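Local coordinates for oligopeptide ABC transporter, periplasmic oligopeptide-binding protein, putative (Thermotoga maritima MSB8, PDB 5IPW) that probably binds oligopeptides in the periplasm and hands them to an ABC transporter for uptake, at residues V359-A364 with K415-M420. Residues are numbered along the deposited sequence; the frame is centred on the assembly and turned at random.
Sequences VRFRQA and KLLDEM
Phe361, Ala364, Leu416, Leu417 and Met420 form an apolar, nearly antiparallel helix-helix packing between helices 359-367 and 410-420, far from the centre of the chain, in one lobe of a solute-binding protein. The axes of the two short segments approach to 8.9 Å at 162°, and the CA atoms of Ala364 and Leu416 lie 5.9 Å apart, a closeness that the small alanine side chain permits. Its methyl faces two adjacent leucines of the other helix: Ala364 CB is 3.7 Å from Leu417 CD2 and also touches Leu416 CB. Leu417 CD2 reaches on to Phe361 CD1 (3.7 Å), approaching the ring obliquely. Leu416 divides its two methyls, CD1 going to Gln363 CB and CD2 to the aliphatic Arg360 CG (3.8 Å). Met420 enters from the last turn of its segment; the extended chi2 (172°) carries SD to 3.6 Å from Phe361 N, and the bend at chi3 (50°) turns CE onto Phe361 CB. Cutting Met420 back to an alanine is likely to leave Phe361 CB without its thioether neighbour and open a gap beside the Arg360 chain. That arginine runs past Met420 in the opposite direction, its guanidinium 3.7 Å away at NH2 to Met420 CG. A water in the guanidinium plane, at its edge, accepts from Arg360 NH2 and donates to Glu419 O, both at 2.6 Å, linking the side chain to the C-terminal part of helix 410-420. On the far side of that helix, Asp418 forms a salt bridge with Arg431. The chemistry thus implies association through side-chain packing, with one water-mediated polar link at the partly exposed border, where the guanidinium's positive charge would probably be favoured by the backbone carbonyl of Glu419.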
ATOM      1  N   VAL A 359       9.160   3.609  30.970  1.00 67.46           N
ATOM      2  CA  VAL A 359       9.006   2.427  30.113  1.00 67.31           C
ATOM      3  C   VAL A 359       8.256   1.305  30.828  1.00 66.15           C
ATOM      4  O   VAL A 359       7.368   0.661  30.258  1.00 63.85           O
ATOM      5  CB  VAL A 359      10.377   1.863  29.679  1.00 68.77           C
ATOM      6  CG1 VAL A 359      10.187   0.688  28.728  1.00 66.39           C
ATOM      7  CG2 VAL A 359      11.239   2.941  29.024  1.00 70.03           C
ATOM      8  N   ARG A 360       8.639   1.077  32.079  1.00 65.84           N
ATOM      9  CA  ARG A 360       8.067   0.017  32.897  1.00 65.39           C
ATOM     10  C   ARG A 360       6.557   0.138  33.054  1.00 61.88           C
ATOM     11  O   ARG A 360       5.862  -0.873  33.144  1.00 56.37           O
ATOM     12  CB  ARG A 360       8.751   0.005  34.264  1.00 70.99           C
ATOM     13  CG  ARG A 360      10.196  -0.486  34.202  1.00 77.30           C
ATOM     14  CD  ARG A 360      11.144   0.385  35.009  1.00 79.91           C
ATOM     15  NE  ARG A 360      10.693   0.545  36.390  1.00 83.78           N
ATOM     16  CZ  ARG A 360      11.252   1.359  37.281  1.00 83.93           C
ATOM     17  NH1 ARG A 360      12.303   2.109  36.957  1.00 82.52           N
ATOM     18  NH2 ARG A 360      10.753   1.419  38.506  1.00 84.80           N
ATOM     19  N   PHE A 361       6.054   1.371  33.091  1.00 62.86           N
ATOM     20  CA  PHE A 361       4.616   1.598  33.159  1.00 61.95           C
ATOM     21  C   PHE A 361       3.941   1.073  31.894  1.00 62.74           C
ATOM     22  O   PHE A 361       2.870   0.456  31.961  1.00 64.87           O
ATOM     23  CB  PHE A 361       4.275   3.084  33.373  1.00 62.03           C
ATOM     24  CG  PHE A 361       2.795   3.338  33.546  1.00 61.70           C
ATOM     25  CD1 PHE A 361       2.113   2.833  34.650  1.00 60.97           C
ATOM     26  CD2 PHE A 361       2.072   4.042  32.590  1.00 62.57           C
ATOM     27  CE1 PHE A 361       0.746   3.036  34.806  1.00 59.41           C
ATOM     28  CE2 PHE A 361       0.705   4.249  32.744  1.00 62.12           C
ATOM     29  CZ  PHE A 361       0.040   3.743  33.853  1.00 59.14           C
ATOM     30  N   ARG A 362       4.576   1.306  30.749  1.00 62.10           N
ATOM     31  CA  ARG A 362       4.026   0.862  29.461  1.00 64.47           C
ATOM     32  C   ARG A 362       4.130  -0.660  29.336  1.00 64.23           C
ATOM     33  O   ARG A 362       3.130  -1.330  29.052  1.00 60.48           O
ATOM     34  CB  ARG A 362       4.722   1.578  28.300  1.00 62.68           C
ATOM     35  CG  ARG A 362       4.648   3.097  28.420  1.00 62.67           C
ATOM     36  CD  ARG A 362       5.061   3.811  27.150  1.00 60.83           C
ATOM     37  NE  ARG A 362       6.484   3.666  26.836  1.00 60.01           N
ATOM     38  CZ  ARG A 362       7.427   4.581  27.069  1.00 63.32           C
ATOM     39  NH1 ARG A 362       7.152   5.744  27.662  1.00 62.97           N
ATOM     40  NH2 ARG A 362       8.680   4.324  26.710  1.00 67.42           N
ATOM     41  N   GLN A 363       5.326  -1.199  29.591  1.00 64.95           N
ATOM     42  CA  GLN A 363       5.531  -2.655  29.666  1.00 64.98           C
ATOM     43  C   GLN A 363       4.420  -3.297  30.498  1.00 66.08           C
ATOM     44  O   GLN A 363       3.766  -4.259  30.064  1.00 63.37           O
ATOM     45  CB  GLN A 363       6.898  -2.981  30.275  1.00 63.13           C
ATOM     46  CG  GLN A 363       8.072  -2.638  29.367  1.00 65.49           C
ATOM     47  CD  GLN A 363       9.431  -2.732  30.053  1.00 68.07           C
ATOM     48  OE1 GLN A 363       9.524  -2.958  31.260  1.00 71.88           O
ATOM     49  NE2 GLN A 363      10.498  -2.553  29.277  1.00 67.95           N
ATOM     50  N   ALA A 364       4.197  -2.731  31.685  1.00 64.96           N
ATOM     51  CA  ALA A 364       3.141  -3.190  32.584  1.00 64.48           C
ATOM     52  C   ALA A 364       1.759  -3.106  31.940  1.00 62.26           C
ATOM     53  O   ALA A 364       0.967  -4.049  32.029  1.00 57.53           O
ATOM     54  CB  ALA A 364       3.168  -2.385  33.877  1.00 64.02           C
ATOM     55  N   LYS A 415       3.527  -6.592  39.385  1.00 77.83           N
ATOM     56  CA  LYS A 415       4.860  -6.525  39.959  1.00 81.74           C
ATOM     57  C   LYS A 415       5.626  -5.318  39.425  1.00 77.68           C
ATOM     58  O   LYS A 415       6.218  -4.567  40.196  1.00 75.32           O
ATOM     59  CB  LYS A 415       5.631  -7.829  39.682  1.00 84.58           C
ATOM     60  CG  LYS A 415       6.926  -7.976  40.473  1.00 88.33           C
ATOM     61  CD  LYS A 415       6.672  -8.103  41.974  1.00 90.96           C
ATOM     62  CE  LYS A 415       7.587  -7.195  42.784  1.00 93.75           C
ATOM     63  NZ  LYS A 415       7.051  -6.926  44.147  1.00 95.79           N
ATOM     64  N   LEU A 416       5.606  -5.132  38.108  1.00 82.33           N
ATOM     65  CA  LEU A 416       6.319  -4.008  37.471  1.00 86.76           C
ATOM     66  C   LEU A 416       5.886  -2.626  37.981  1.00 86.45           C
ATOM     67  O   LEU A 416       6.696  -1.695  38.031  1.00 84.27           O
ATOM     68  CB  LEU A 416       6.218  -4.072  35.936  1.00 86.69           C
ATOM     69  CG  LEU A 416       7.421  -4.705  35.226  1.00 85.67           C
ATOM     70  CD1 LEU A 416       7.082  -4.995  33.773  1.00 86.19           C
ATOM     71  CD2 LEU A 416       8.661  -3.820  35.318  1.00 82.76           C
ATOM     72  N   LEU A 417       4.619  -2.502  38.364  1.00 84.92           N
ATOM     73  CA  LEU A 417       4.123  -1.272  38.968  1.00 83.72           C
ATOM     74  C   LEU A 417       4.685  -1.122  40.383  1.00 85.49           C
ATOM     75  O   LEU A 417       5.142  -0.037  40.768  1.00 81.15           O
ATOM     76  CB  LEU A 417       2.594  -1.267  38.988  1.00 82.23           C
ATOM     77  CG  LEU A 417       1.876  -1.335  37.634  1.00 80.65           C
ATOM     78  CD1 LEU A 417       0.362  -1.408  37.827  1.00 77.78           C
ATOM     79  CD2 LEU A 417       2.260  -0.162  36.739  1.00 78.84           C
ATOM     80  N   ASP A 418       4.675  -2.219  41.143  1.00 83.63           N
ATOM     81  CA  ASP A 418       5.275  -2.234  42.480  1.00 80.98           C
ATOM     82  C   ASP A 418       6.732  -1.778  42.418  1.00 81.37           C
ATOM     83  O   ASP A 418       7.185  -1.040  43.290  1.00 84.40           O
ATOM     84  CB  ASP A 418       5.182  -3.622  43.124  1.00 78.06           C
ATOM     85  CG  ASP A 418       3.746  -4.117  43.263  1.00 78.59           C
ATOM     86  OD1 ASP A 418       2.813  -3.284  43.268  1.00 81.97           O
ATOM     87  OD2 ASP A 418       3.550  -5.347  43.365  1.00 75.46           O
ATOM     88  N   GLU A 419       7.455  -2.199  41.383  1.00 82.19           N
ATOM     89  CA  GLU A 419       8.835  -1.744  41.185  1.00 87.23           C
ATOM     90  C   GLU A 419       8.941  -0.221  41.065  1.00 87.11           C
ATOM     91  O   GLU A 419       9.933   0.363  41.497  1.00 80.99           O
ATOM     92  CB  GLU A 419       9.479  -2.399  39.950  1.00 92.18           C
ATOM     93  CG  GLU A 419      10.285  -3.666  40.235  1.00 97.17           C
ATOM     94  CD  GLU A 419       9.518  -4.958  39.984  1.00101.86           C
ATOM     95  OE1 GLU A 419       9.729  -5.935  40.735  1.00107.00           O
ATOM     96  OE2 GLU A 419       8.723  -5.013  39.029  1.00101.22           O
ATOM     97  N   MET A 420       7.931   0.412  40.466  1.00 89.80           N
ATOM     98  CA  MET A 420       7.930   1.870  40.265  1.00 88.91           C
ATOM     99  C   MET A 420       7.684   2.656  41.554  1.00 85.67           C
ATOM    100  O   MET A 420       8.163   3.781  41.700  1.00 78.73           O
ATOM    101  CB  MET A 420       6.888   2.264  39.212  1.00 89.28           C
ATOM    102  CG  MET A 420       7.169   1.727  37.814  1.00 90.35           C
ATOM    103  SD  MET A 420       5.823   2.013  36.638  1.00 90.62           S
ATOM    104  CE  MET A 420       5.498   3.760  36.878  1.00 90.87           C
TER
HETATM  105  O   HOH W   1      11.376   2.412  40.881  1.00 62.24           O